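Local coordinates for protein L-threonine-O-3-phosphate decarboxylase (Porphyromonas gingivalis, PDB 3FKD) that probably binds pyridoxal 5'-phosphate and probably decarboxylates L-threonine-O-3-phosphate, at residues A[30-35]-A[243-248]; A[84-89]-A[220-225]; A[21-26]-A[167-172]; A[34-39]-A[232-237]. All blocks are in the same frame, centred on the assembly; numbering follows the deposited sequence.

Starting from the N terminus, the loop of residues 21-26 meets 167-172 in interaction 3, near the centre of the chain. The next turns of chain form helix 31-39: its first part reaches forward to 243-248 in interaction 1, and its second part to helix 230-241 in interaction 4, the two contacts sharing E34 and K35. Interaction 2 joins the end of helix 75-86 to the loop after helix 213-220 and is nested inside the loops closed by interactions 1 and 4. Interaction 3 crosses all three others. L248 of interaction 1 packs on W25, S171 and F172 of interaction 3, and L33 packs on A235, linking interactions 1 and 4.

Interaction 1. Residues A[30-35]-A[243-248]; sequences KDHLEK and PAQFTL
The F246 ring receives L33 obliquely, with CZ of F246 3.6 Å from CB of L33, while CG of the adjacent Q245 lies over one of the ring's faces, 3.9 Å above the plane and displaced toward the rim. The imidazole of H32 meets the Q245 amide nearly at a right angle, the two planes 84° apart, and NE2 of Q245 comes up to it obliquely. The closest approach is to the carbon below the ring: NE2 of Q245 lies 3.1 Å from CB of H32, a tight distance whose exact value deserves caution at this resolution. Q245 gets that far because its CG is anti to the backbone N (chi1 -178°) and the chain stays extended beyond it, alongside the phenyl group. Behind these side chains, residues 243-248 fold into a type I beta turn from A244 to T247, in the connection between helix 230-241 and helix 250-266. Just before the turn, the carbonyl oxygen of P243 accepts from F246 N and, at 2.7 Å, from T247 OG1, the two donors coming from opposite faces of its plane. F238 and I239 of helix 230-241 add to the packing on L33, Q245 and F246. No hydrogen bond spans the two segments; within residues 30-35, the nearest atom to the Q245 amide is a carbon, CB of H32. The start of helix 31-39 therefore meets this turn through van der Waals contact: apolar at L33, mixed at H32.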
loop_
_atom_site.group_PDB
_atom_site.type_symbol
_atom_site.label_atom_id
_atom_site.label_comp_id
_atom_site.label_asym_id
_atom_site.label_seq_id
_atom_site.Cartn_x
_atom_site.Cartn_y
_atom_site.Cartn_z
ATOM N N LYS A 30 -22.547 -1.055 8.176
ATOM C CA LYS A 30 -21.283 -0.345 8.177
ATOM C C LYS A 30 -21.404 0.997 8.824
ATOM O O LYS A 30 -20.424 1.751 8.837
ATOM C CB LYS A 30 -20.786 -0.137 6.741
ATOM C CG LYS A 30 -19.786 -1.175 6.256
ATOM C CD LYS A 30 -19.980 -1.412 4.747
ATOM C CE LYS A 30 -18.885 -2.328 4.200
ATOM N NZ LYS A 30 -17.614 -2.090 4.980
ATOM N N ASP A 31 -22.592 1.312 9.337
ATOM C CA ASP A 31 -22.807 2.614 9.983
ATOM C C ASP A 31 -21.828 2.736 11.137
ATOM O O ASP A 31 -21.192 3.776 11.304
ATOM C CB ASP A 31 -24.260 2.807 10.499
ATOM C CG ASP A 31 -25.327 2.726 9.375
ATOM O OD1 ASP A 31 -25.064 3.167 8.212
ATOM O OD2 ASP A 31 -26.443 2.214 9.673
ATOM N N HIS A 32 -21.692 1.665 11.911
ATOM C CA HIS A 32 -20.885 1.746 13.111
ATOM C C HIS A 32 -19.374 1.656 12.888
ATOM O O HIS A 32 -18.613 2.356 13.558
ATOM C CB HIS A 32 -21.407 0.799 14.172
ATOM C CG HIS A 32 -22.781 1.167 14.602
ATOM N ND1 HIS A 32 -23.911 0.629 14.014
ATOM C CD2 HIS A 32 -23.213 2.115 15.465
ATOM C CE1 HIS A 32 -24.982 1.199 14.537
ATOM N NE2 HIS A 32 -24.585 2.099 15.426
ATOM N N LEU A 33 -18.946 0.829 11.946
ATOM C CA LEU A 33 -17.585 0.916 11.528
ATOM C C LEU A 33 -17.314 2.361 11.069
ATOM O O LEU A 33 -16.329 2.976 11.461
ATOM C CB LEU A 33 -17.303 -0.086 10.407
ATOM C CG LEU A 33 -15.989 0.137 9.652
ATOM C CD1 LEU A 33 -14.813 0.100 10.599
ATOM C CD2 LEU A 33 -15.799 -0.889 8.559
ATOM N N GLU A 34 -18.171 2.909 10.228
ATOM C CA GLU A 34 -17.886 4.213 9.638
ATOM C C GLU A 34 -17.947 5.375 10.632
ATOM O O GLU A 34 -17.171 6.288 10.548
ATOM C CB GLU A 34 -18.806 4.466 8.443
ATOM C CG GLU A 34 -18.437 3.617 7.247
ATOM C CD GLU A 34 -19.277 3.929 6.030
ATOM O OE1 GLU A 34 -20.288 4.656 6.198
ATOM O OE2 GLU A 34 -18.926 3.454 4.929
ATOM N N LYS A 35 -18.905 5.355 11.542
ATOM C CA LYS A 35 -18.910 6.292 12.625
ATOM C C LYS A 35 -17.587 6.206 13.394
ATOM O O LYS A 35 -17.009 7.243 13.735
ATOM C CB LYS A 35 -20.105 6.036 13.551
ATOM C CG LYS A 35 -20.114 6.914 14.794
ATOM C CD LYS A 35 -19.782 8.365 14.422
ATOM C CE LYS A 35 -20.665 9.350 15.191
ATOM N NZ LYS A 35 -22.124 8.982 15.103
ATOM N N PRO A 243 -16.811 -9.192 16.636
ATOM C CA PRO A 243 -17.048 -10.347 15.751
ATOM C C PRO A 243 -18.509 -10.528 15.370
ATOM O O PRO A 243 -18.807 -10.732 14.197
ATOM C CB PRO A 243 -16.551 -11.537 16.587
ATOM C CG PRO A 243 -16.330 -10.953 18.031
ATOM C CD PRO A 243 -15.921 -9.546 17.762
ATOM N N ALA A 244 -19.419 -10.439 16.335
ATOM C CA ALA A 244 -20.853 -10.497 16.021
ATOM C C ALA A 244 -21.325 -9.443 15.004
ATOM O O ALA A 244 -22.014 -9.756 14.027
ATOM C CB ALA A 244 -21.718 -10.462 17.314
ATOM N N GLN A 245 -20.991 -8.190 15.246
ATOM C CA GLN A 245 -21.451 -7.124 14.366
ATOM C C GLN A 245 -21.019 -7.341 12.905
ATOM O O GLN A 245 -21.682 -6.909 11.958
ATOM C CB GLN A 245 -20.921 -5.799 14.873
ATOM C CG GLN A 245 -21.364 -4.626 14.086
ATOM C CD GLN A 245 -20.897 -3.340 14.693
ATOM O OE1 GLN A 245 -20.506 -3.296 15.876
ATOM N NE2 GLN A 245 -20.934 -2.284 13.908
ATOM N N PHE A 246 -19.901 -8.012 12.720
ATOM C CA PHE A 246 -19.386 -8.103 11.381
ATOM C C PHE A 246 -19.488 -9.503 10.817
ATOM O O PHE A 246 -18.935 -9.792 9.782
ATOM C CB PHE A 246 -17.978 -7.489 11.287
ATOM C CG PHE A 246 -17.971 -6.009 11.539
ATOM C CD1 PHE A 246 -18.395 -5.128 10.555
ATOM C CD2 PHE A 246 -17.575 -5.495 12.779
ATOM C CE1 PHE A 246 -18.406 -3.761 10.798
ATOM C CE2 PHE A 246 -17.585 -4.146 13.010
ATOM C CZ PHE A 246 -17.993 -3.277 12.015
ATOM N N THR A 247 -20.207 -10.354 11.533
ATOM C CA THR A 247 -20.542 -11.696 11.065
ATOM C C THR A 247 -21.461 -11.652 9.830
ATOM O O THR A 247 -22.413 -10.875 9.762
ATOM C CB THR A 247 -21.215 -12.474 12.175
ATOM O OG1 THR A 247 -20.225 -12.787 13.165
ATOM C CG2 THR A 247 -21.914 -13.753 11.631
ATOM N N LEU A 248 -21.160 -12.484 8.856
ATOM C CA LEU A 248 -21.805 -12.376 7.555
ATOM C C LEU A 248 -22.987 -13.339 7.473
ATOM O O LEU A 248 -22.862 -14.485 7.897
ATOM C CB LEU A 248 -20.756 -12.717 6.484
ATOM C CG LEU A 248 -20.924 -12.458 4.998
ATOM C CD1 LEU A 248 -19.625 -12.926 4.387
ATOM C CD2 LEU A 248 -22.129 -13.221 4.401
#

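Interaction 2. Residues A[84-89]-A[220-225]; sequences AQAFRG and AAFSTP
F222 gives up the most surface here, and Q85, with a smaller share from A86, covers it. The aliphatic part of Q85 makes a CH-pi contact over one face of the phenyl ring, with CG of Q85 4.2 Å from the ring centroid and 18° off the normal. Farther out the amide follows the ring without lying flat on it, the planes 38° apart: OE1 of Q85 passes 3.6 Å from CB of F222, and NE2 of Q85 reaches CD1 of F222 at 3.1 Å, close enough to be treated with caution. An extended chain, with CG anti to the backbone N (chi1 -160°), spreads the glutamine along the ring in this way. The contact joins the last turn of helix 75-86 to a type I beta turn from A220 to S223, just past helix 213-220, in a chain that probably has the class I and II aminotransferase fold. A86 meets the ring along its other flank, the CD2-CE2 side, its CA 3.8 Å from CE2 of F222 in an oblique approach. The polar end of Q85 works across the dimer interface: NE2 of Q85 is hydrogen-bonded to OH of Y109 of the second subunit, whose M108 also packs on F222.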
loop_
_atom_site.group_PDB
_atom_site.type_symbol
_atom_site.label_atom_id
_atom_site.label_comp_id
_atom_site.label_asym_id
_atom_site.label_seq_id
_atom_site.Cartn_x
_atom_site.Cartn_y
_atom_site.Cartn_z
ATOM N N ALA A 84 5.688 -13.969 -3.432
ATOM C CA ALA A 84 6.368 -14.137 -4.712
ATOM C C ALA A 84 7.776 -13.587 -4.655
ATOM O O ALA A 84 8.711 -14.297 -5.009
ATOM C CB ALA A 84 5.610 -13.449 -5.811
ATOM N N GLN A 85 7.914 -12.339 -4.187
ATOM C CA GLN A 85 9.214 -11.676 -4.028
ATOM C C GLN A 85 10.210 -12.480 -3.199
ATOM O O GLN A 85 11.351 -12.781 -3.670
ATOM C CB GLN A 85 9.074 -10.251 -3.473
ATOM C CG GLN A 85 10.281 -9.366 -3.738
ATOM C CD GLN A 85 10.198 -7.981 -3.079
ATOM O OE1 GLN A 85 9.233 -7.662 -2.383
ATOM N NE2 GLN A 85 11.224 -7.168 -3.284
ATOM N N ALA A 86 9.796 -12.831 -1.983
ATOM C CA ALA A 86 10.658 -13.576 -1.067
ATOM C C ALA A 86 11.191 -14.894 -1.687
ATOM O O ALA A 86 12.155 -15.468 -1.182
ATOM C CB ALA A 86 9.939 -13.852 0.242
ATOM N N PHE A 87 10.547 -15.380 -2.757
ATOM C CA PHE A 87 10.903 -16.670 -3.345
ATOM C C PHE A 87 11.082 -16.620 -4.872
ATOM O O PHE A 87 10.680 -17.558 -5.584
ATOM C CB PHE A 87 9.900 -17.752 -2.898
ATOM C CG PHE A 87 9.922 -17.994 -1.415
ATOM C CD1 PHE A 87 9.206 -17.189 -0.563
ATOM C CD2 PHE A 87 10.729 -18.980 -0.872
ATOM C CE1 PHE A 87 9.269 -17.377 0.790
ATOM C CE2 PHE A 87 10.797 -19.164 0.493
ATOM C CZ PHE A 87 10.057 -18.370 1.322
ATOM N N ARG A 88 11.703 -15.528 -5.340
ATOM C CA ARG A 88 11.992 -15.259 -6.754
ATOM C C ARG A 88 12.459 -16.459 -7.576
ATOM O O ARG A 88 12.110 -16.603 -8.751
ATOM C CB ARG A 88 13.042 -14.156 -6.899
ATOM C CG ARG A 88 13.703 -14.115 -8.265
ATOM C CD ARG A 88 14.211 -12.719 -8.531
ATOM N NE ARG A 88 14.610 -12.453 -9.917
ATOM C CZ ARG A 88 15.463 -11.477 -10.267
ATOM N NH1 ARG A 88 16.009 -10.705 -9.330
ATOM N NH2 ARG A 88 15.798 -11.267 -11.540
ATOM N N GLY A 89 13.259 -17.327 -6.997
ATOM C CA GLY A 89 13.599 -18.510 -7.766
ATOM C C GLY A 89 12.475 -19.481 -8.169
ATOM O O GLY A 89 12.642 -20.275 -9.100
ATOM N N ALA A 220 9.608 -11.450 5.606
ATOM C CA ALA A 220 9.797 -10.226 6.400
ATOM C C ALA A 220 10.994 -9.436 5.872
ATOM O O ALA A 220 11.086 -8.210 6.015
ATOM C CB ALA A 220 9.973 -10.553 7.849
ATOM N N ALA A 221 11.883 -10.143 5.196
ATOM C CA ALA A 221 13.105 -9.530 4.719
ATOM C C ALA A 221 12.835 -8.461 3.649
ATOM O O ALA A 221 13.695 -7.625 3.348
ATOM C CB ALA A 221 14.053 -10.594 4.233
ATOM N N PHE A 222 11.630 -8.459 3.114
ATOM C CA PHE A 222 11.215 -7.419 2.168
ATOM C C PHE A 222 10.077 -6.510 2.650
ATOM O O PHE A 222 9.421 -5.887 1.811
ATOM C CB PHE A 222 10.797 -8.054 0.844
ATOM C CG PHE A 222 11.886 -8.832 0.189
ATOM C CD1 PHE A 222 12.731 -8.221 -0.732
ATOM C CD2 PHE A 222 12.087 -10.177 0.507
ATOM C CE1 PHE A 222 13.745 -8.938 -1.352
ATOM C CE2 PHE A 222 13.118 -10.909 -0.102
ATOM C CZ PHE A 222 13.946 -10.282 -1.035
ATOM N N SER A 223 9.846 -6.440 3.974
ATOM C CA SER A 223 8.825 -5.559 4.542
ATOM C C SER A 223 9.330 -4.133 4.556
ATOM O O SER A 223 10.491 -3.879 4.876
ATOM C CB SER A 223 8.410 -5.966 5.979
ATOM O OG SER A 223 7.847 -7.275 6.056
ATOM N N THR A 224 8.433 -3.206 4.244
ATOM C CA THR A 224 8.729 -1.784 4.218
ATOM C C THR A 224 7.896 -1.110 5.282
ATOM O O THR A 224 6.748 -1.453 5.438
ATOM C CB THR A 224 8.469 -1.195 2.802
ATOM O OG1 THR A 224 7.079 -0.971 2.579
ATOM C CG2 THR A 224 8.973 -2.166 1.703
ATOM N N PRO A 225 8.476 -0.160 6.043
ATOM C CA PRO A 225 7.698 0.414 7.162
ATOM C C PRO A 225 6.598 1.358 6.713
ATOM O O PRO A 225 6.710 1.961 5.645
ATOM C CB PRO A 225 8.749 1.211 7.987
ATOM C CG PRO A 225 9.911 1.435 7.054
ATOM C CD PRO A 225 9.752 0.558 5.811
#

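Interaction 3. Residues A[21-26]-A[167-172]; sequences STTVWT and QSYVSF
The tight part of this buried contact is where T23 meets Y169. OG1 of T23 and OH of Y169 are hydrogen-bonded at 2.7 Å, and either hydroxyl could be the donor. T23 turns OG1 between its backbone N and carbonyl carbon (chi1 57°), which brings the oxygen to the edge of the phenol ring, near its plane. The carbonyl oxygen of T23 also lies at that edge, 3.5 Å from CE1 of Y169, and it comes 3.4 Å from CE1 of F172. The two aromatic side chains pack on each other, CD1 of Y169 standing 3.6 Å above one face of the F172 ring, offset to the rim. Y169 follows strand 162-166 in a D-x-x-Y sequence that begins at D166; in many aminotransferases of this fold these two residues border the pyridoxal phosphate, so this contact probably lies beside the cofactor pocket. H197, on helix 196-199, packs against T23, Y169 and F172. The looser side is at W25. Its CB stays 4.1 Å from CZ of F172, and the indole swings away from residues 167-172 toward W253 and P249, in a partly exposed position.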
loop_
_atom_site.group_PDB
_atom_site.type_symbol
_atom_site.label_atom_id
_atom_site.label_comp_id
_atom_site.label_asym_id
_atom_site.label_seq_id
_atom_site.Cartn_x
_atom_site.Cartn_y
_atom_site.Cartn_z
ATOM N N SER A 21 -20.916 -7.511 -10.273
ATOM C CA SER A 21 -19.557 -7.791 -10.751
ATOM C C SER A 21 -18.448 -7.945 -9.680
ATOM O O SER A 21 -17.309 -8.229 -10.029
ATOM C CB SER A 21 -19.145 -6.686 -11.696
ATOM O OG SER A 21 -18.652 -5.592 -10.955
ATOM N N THR A 22 -18.764 -7.735 -8.402
ATOM C CA THR A 22 -17.762 -7.825 -7.365
ATOM C C THR A 22 -17.943 -9.047 -6.467
ATOM O O THR A 22 -19.045 -9.486 -6.232
ATOM C CB THR A 22 -17.597 -6.469 -6.528
ATOM O OG1 THR A 22 -18.529 -6.408 -5.439
ATOM C CG2 THR A 22 -17.749 -5.222 -7.424
ATOM N N THR A 23 -16.842 -9.610 -5.997
ATOM C CA THR A 23 -16.908 -10.684 -5.043
ATOM C C THR A 23 -16.779 -10.115 -3.645
ATOM O O THR A 23 -16.321 -10.786 -2.747
ATOM C CB THR A 23 -15.816 -11.737 -5.279
ATOM O OG1 THR A 23 -14.528 -11.118 -5.245
ATOM C CG2 THR A 23 -16.021 -12.442 -6.644
ATOM N N VAL A 24 -17.180 -8.863 -3.466
ATOM C CA VAL A 24 -17.238 -8.257 -2.142
ATOM C C VAL A 24 -18.633 -8.377 -1.489
ATOM O O VAL A 24 -19.636 -8.038 -2.089
ATOM C CB VAL A 24 -16.790 -6.770 -2.217
ATOM C CG1 VAL A 24 -16.933 -6.075 -0.874
ATOM C CG2 VAL A 24 -15.338 -6.677 -2.756
ATOM N N TRP A 25 -18.686 -8.860 -0.252
ATOM C CA TRP A 25 -19.912 -8.769 0.544
ATOM C C TRP A 25 -20.283 -7.315 0.862
ATOM O O TRP A 25 -19.670 -6.662 1.681
ATOM C CB TRP A 25 -19.848 -9.629 1.813
ATOM C CG TRP A 25 -20.965 -9.342 2.779
ATOM C CD1 TRP A 25 -20.839 -8.823 4.036
ATOM C CD2 TRP A 25 -22.375 -9.529 2.562
ATOM N NE1 TRP A 25 -22.065 -8.687 4.620
ATOM C CE2 TRP A 25 -23.034 -9.112 3.749
ATOM C CE3 TRP A 25 -23.138 -10.021 1.501
ATOM C CZ2 TRP A 25 -24.429 -9.146 3.897
ATOM C CZ3 TRP A 25 -24.534 -10.068 1.644
ATOM C CH2 TRP A 25 -25.165 -9.629 2.841
ATOM N N THR A 26 -21.345 -6.841 0.221
ATOM C CA THR A 26 -21.661 -5.406 0.171
ATOM C C THR A 26 -22.787 -4.915 1.107
ATOM O O THR A 26 -22.899 -3.728 1.395
ATOM C CB THR A 26 -21.901 -5.028 -1.301
ATOM O OG1 THR A 26 -20.667 -4.532 -1.856
ATOM C CG2 THR A 26 -23.008 -4.040 -1.480
ATOM N N GLN A 167 -7.409 -17.072 1.612
ATOM C CA GLN A 167 -8.560 -17.243 2.499
ATOM C C GLN A 167 -9.552 -16.079 2.441
ATOM O O GLN A 167 -10.335 -15.882 3.375
ATOM C CB GLN A 167 -8.059 -17.378 3.924
ATOM C CG GLN A 167 -7.112 -18.512 4.110
ATOM C CD GLN A 167 -7.835 -19.828 4.251
ATOM O OE1 GLN A 167 -8.302 -20.391 3.265
ATOM N NE2 GLN A 167 -7.938 -20.323 5.482
ATOM N N SER A 168 -9.510 -15.307 1.363
ATOM C CA SER A 168 -10.317 -14.111 1.258
ATOM C C SER A 168 -11.784 -14.388 1.470
ATOM O O SER A 168 -12.516 -13.524 1.923
ATOM C CB SER A 168 -10.151 -13.441 -0.105
ATOM O OG SER A 168 -8.888 -12.833 -0.248
ATOM N N TYR A 169 -12.210 -15.591 1.087
ATOM C CA TYR A 169 -13.621 -15.978 1.020
ATOM C C TYR A 169 -13.942 -17.078 2.008
ATOM O O TYR A 169 -14.988 -17.726 1.902
ATOM C CB TYR A 169 -13.980 -16.461 -0.386
ATOM C CG TYR A 169 -13.631 -15.494 -1.479
ATOM C CD1 TYR A 169 -14.421 -14.367 -1.732
ATOM C CD2 TYR A 169 -12.508 -15.704 -2.269
ATOM C CE1 TYR A 169 -14.090 -13.474 -2.743
ATOM C CE2 TYR A 169 -12.165 -14.816 -3.275
ATOM C CZ TYR A 169 -12.951 -13.707 -3.512
ATOM O OH TYR A 169 -12.579 -12.845 -4.515
ATOM N N VAL A 170 -13.056 -17.279 2.974
ATOM C CA VAL A 170 -13.224 -18.344 3.929
ATOM C C VAL A 170 -14.549 -18.189 4.668
ATOM O O VAL A 170 -15.101 -19.161 5.138
ATOM C CB VAL A 170 -12.068 -18.404 4.924
ATOM C CG1 VAL A 170 -12.409 -17.637 6.190
ATOM C CG2 VAL A 170 -11.748 -19.842 5.246
ATOM N N SER A 171 -15.085 -16.978 4.746
ATOM C CA SER A 171 -16.380 -16.802 5.381
ATOM C C SER A 171 -17.624 -16.830 4.421
ATOM O O SER A 171 -18.781 -16.733 4.864
ATOM C CB SER A 171 -16.347 -15.556 6.312
ATOM O OG SER A 171 -16.813 -14.422 5.608
ATOM N N PHE A 172 -17.380 -16.979 3.123
ATOM C CA PHE A 172 -18.439 -17.098 2.110
ATOM C C PHE A 172 -18.897 -18.561 1.970
ATOM O O PHE A 172 -19.387 -18.953 0.949
ATOM C CB PHE A 172 -17.940 -16.627 0.723
ATOM C CG PHE A 172 -17.692 -15.140 0.612
ATOM C CD1 PHE A 172 -17.911 -14.491 -0.589
ATOM C CD2 PHE A 172 -17.228 -14.399 1.697
ATOM C CE1 PHE A 172 -17.680 -13.138 -0.718
ATOM C CE2 PHE A 172 -16.994 -13.041 1.588
ATOM C CZ PHE A 172 -17.219 -12.402 0.388
#

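Interaction 4. Residues A[34-39]-A[232-237]; sequences EKHLVE and AIEAAK
H36 and E234 supply the polar part of the contact. NE2 of H36 donates to OE2 of E234 over 2.7 Å, but the bond is bent, 119° at the hydrogen, and counts as weak. The side chains cross at about a right angle; their imidazole and carboxylate planes are nearly parallel (5°) but offset, OE2 of E234 lying well out of the imidazole plane, so the N-H, which lies in that plane, cannot point straight at it. E234 first extends from its helix and then folds over at chi2 (70°), which sets OE2 against the imidazole nitrogen. Near the carboxylate the ring may carry positive charge part of the time, which would strengthen the attraction.

The apolar part centres on CD2 of L37. This methyl lies 3.9 Å from CG of E234 and 4.1 Å from CB of A235, and it also comes 3.8 Å from the backbone N of A235, so it rests directly on the neighbouring helix.

The two helical segments run at 135° to each other, their axes 9.9 Å apart at closest approach. F238, a turn on along helix 230-241, stacks with H36. Helix 53-62 packs against A236 and K237, while I44 of the second subunit touches L37 and R45 of that subunit forms a salt bridge with E34, so helix 31-39 touches both helix 230-241 and the partner chain.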
loop_
_atom_site.group_PDB
_atom_site.type_symbol
_atom_site.label_atom_id
_atom_site.label_comp_id
_atom_site.label_asym_id
_atom_site.label_seq_id
_atom_site.Cartn_x
_atom_site.Cartn_y
_atom_site.Cartn_z
ATOM N N GLU A 34 -18.171 2.909 10.228
ATOM C CA GLU A 34 -17.886 4.213 9.638
ATOM C C GLU A 34 -17.947 5.375 10.632
ATOM O O GLU A 34 -17.171 6.288 10.548
ATOM C CB GLU A 34 -18.806 4.466 8.443
ATOM C CG GLU A 34 -18.437 3.617 7.247
ATOM C CD GLU A 34 -19.277 3.929 6.030
ATOM O OE1 GLU A 34 -20.288 4.656 6.198
ATOM O OE2 GLU A 34 -18.926 3.454 4.929
ATOM N N LYS A 35 -18.905 5.355 11.542
ATOM C CA LYS A 35 -18.910 6.292 12.625
ATOM C C LYS A 35 -17.587 6.206 13.394
ATOM O O LYS A 35 -17.009 7.243 13.735
ATOM C CB LYS A 35 -20.105 6.036 13.551
ATOM C CG LYS A 35 -20.114 6.914 14.794
ATOM C CD LYS A 35 -19.782 8.365 14.422
ATOM C CE LYS A 35 -20.665 9.350 15.191
ATOM N NZ LYS A 35 -22.124 8.982 15.103
ATOM N N HIS A 36 -17.105 4.990 13.652
ATOM C CA HIS A 36 -15.818 4.799 14.338
ATOM C C HIS A 36 -14.603 5.489 13.652
ATOM O O HIS A 36 -13.801 6.121 14.314
ATOM C CB HIS A 36 -15.531 3.310 14.624
ATOM C CG HIS A 36 -14.300 3.082 15.451
ATOM N ND1 HIS A 36 -14.272 3.275 16.818
ATOM C CD2 HIS A 36 -13.049 2.693 15.102
ATOM C CE1 HIS A 36 -13.062 3.008 17.280
ATOM N NE2 HIS A 36 -12.302 2.648 16.259
ATOM N N LEU A 37 -14.480 5.386 12.340
ATOM C CA LEU A 37 -13.419 6.091 11.626
ATOM C C LEU A 37 -13.547 7.618 11.679
ATOM O O LEU A 37 -12.548 8.356 11.608
ATOM C CB LEU A 37 -13.382 5.648 10.165
ATOM C CG LEU A 37 -13.167 4.148 10.018
ATOM C CD1 LEU A 37 -13.379 3.744 8.535
ATOM C CD2 LEU A 37 -11.843 3.629 10.628
ATOM N N VAL A 38 -14.786 8.087 11.765
ATOM C CA VAL A 38 -15.061 9.510 11.807
ATOM C C VAL A 38 -14.562 10.033 13.157
ATOM O O VAL A 38 -13.959 11.113 13.269
ATOM C CB VAL A 38 -16.570 9.760 11.592
ATOM C CG1 VAL A 38 -16.911 11.213 11.806
ATOM C CG2 VAL A 38 -16.970 9.307 10.179
ATOM N N GLU A 39 -14.785 9.224 14.179
ATOM C CA GLU A 39 -14.339 9.562 15.523
ATOM C C GLU A 39 -12.804 9.580 15.665
ATOM O O GLU A 39 -12.245 10.448 16.355
ATOM C CB GLU A 39 -15.023 8.642 16.548
ATOM C CG GLU A 39 -16.520 8.958 16.723
ATOM C CD GLU A 39 -17.271 7.923 17.530
ATOM O OE1 GLU A 39 -16.629 6.962 17.999
ATOM O OE2 GLU A 39 -18.505 8.060 17.685
ATOM N N ALA A 232 -6.908 2.129 8.040
ATOM C CA ALA A 232 -7.107 0.693 7.825
ATOM C C ALA A 232 -6.824 -0.079 9.089
ATOM O O ALA A 232 -7.551 -1.025 9.417
ATOM C CB ALA A 232 -6.254 0.140 6.636
ATOM N N ILE A 233 -5.772 0.314 9.799
ATOM C CA ILE A 233 -5.398 -0.353 11.047
ATOM C C ILE A 233 -6.578 -0.220 12.016
ATOM O O ILE A 233 -6.941 -1.156 12.729
ATOM C CB ILE A 233 -4.041 0.202 11.658
ATOM C CG1 ILE A 233 -2.832 -0.562 11.079
ATOM C CG2 ILE A 233 -4.003 0.015 13.132
ATOM C CD1 ILE A 233 -1.554 0.287 10.886
ATOM N N GLU A 234 -7.191 0.952 11.952
ATOM C CA GLU A 234 -8.255 1.365 12.836
ATOM C C GLU A 234 -9.584 0.630 12.517
ATOM O O GLU A 234 -10.280 0.180 13.424
ATOM C CB GLU A 234 -8.379 2.889 12.748
ATOM C CG GLU A 234 -9.372 3.511 13.662
ATOM C CD GLU A 234 -8.986 3.483 15.151
ATOM O OE1 GLU A 234 -7.851 3.131 15.495
ATOM O OE2 GLU A 234 -9.856 3.836 15.985
ATOM N N ALA A 235 -9.891 0.475 11.230
ATOM C CA ALA A 235 -11.046 -0.301 10.800
ATOM C C ALA A 235 -10.921 -1.745 11.239
ATOM O O ALA A 235 -11.864 -2.327 11.788
ATOM C CB ALA A 235 -11.221 -0.223 9.292
ATOM N N ALA A 236 -9.755 -2.326 11.004
ATOM C CA ALA A 236 -9.516 -3.719 11.373
ATOM C C ALA A 236 -9.654 -3.983 12.870
ATOM O O ALA A 236 -10.262 -4.984 13.263
ATOM C CB ALA A 236 -8.147 -4.214 10.854
ATOM N N LYS A 237 -9.067 -3.107 13.681
ATOM C CA LYS A 237 -9.168 -3.190 15.138
ATOM C C LYS A 237 -10.628 -3.234 15.604
ATOM O O LYS A 237 -10.995 -4.020 16.476
ATOM C CB LYS A 237 -8.450 -1.996 15.784
ATOM C CG LYS A 237 -7.031 -2.294 16.158
ATOM C CD LYS A 237 -6.248 -1.030 16.439
ATOM C CE LYS A 237 -4.745 -1.331 16.614
ATOM N NZ LYS A 237 -3.918 -0.124 16.750
#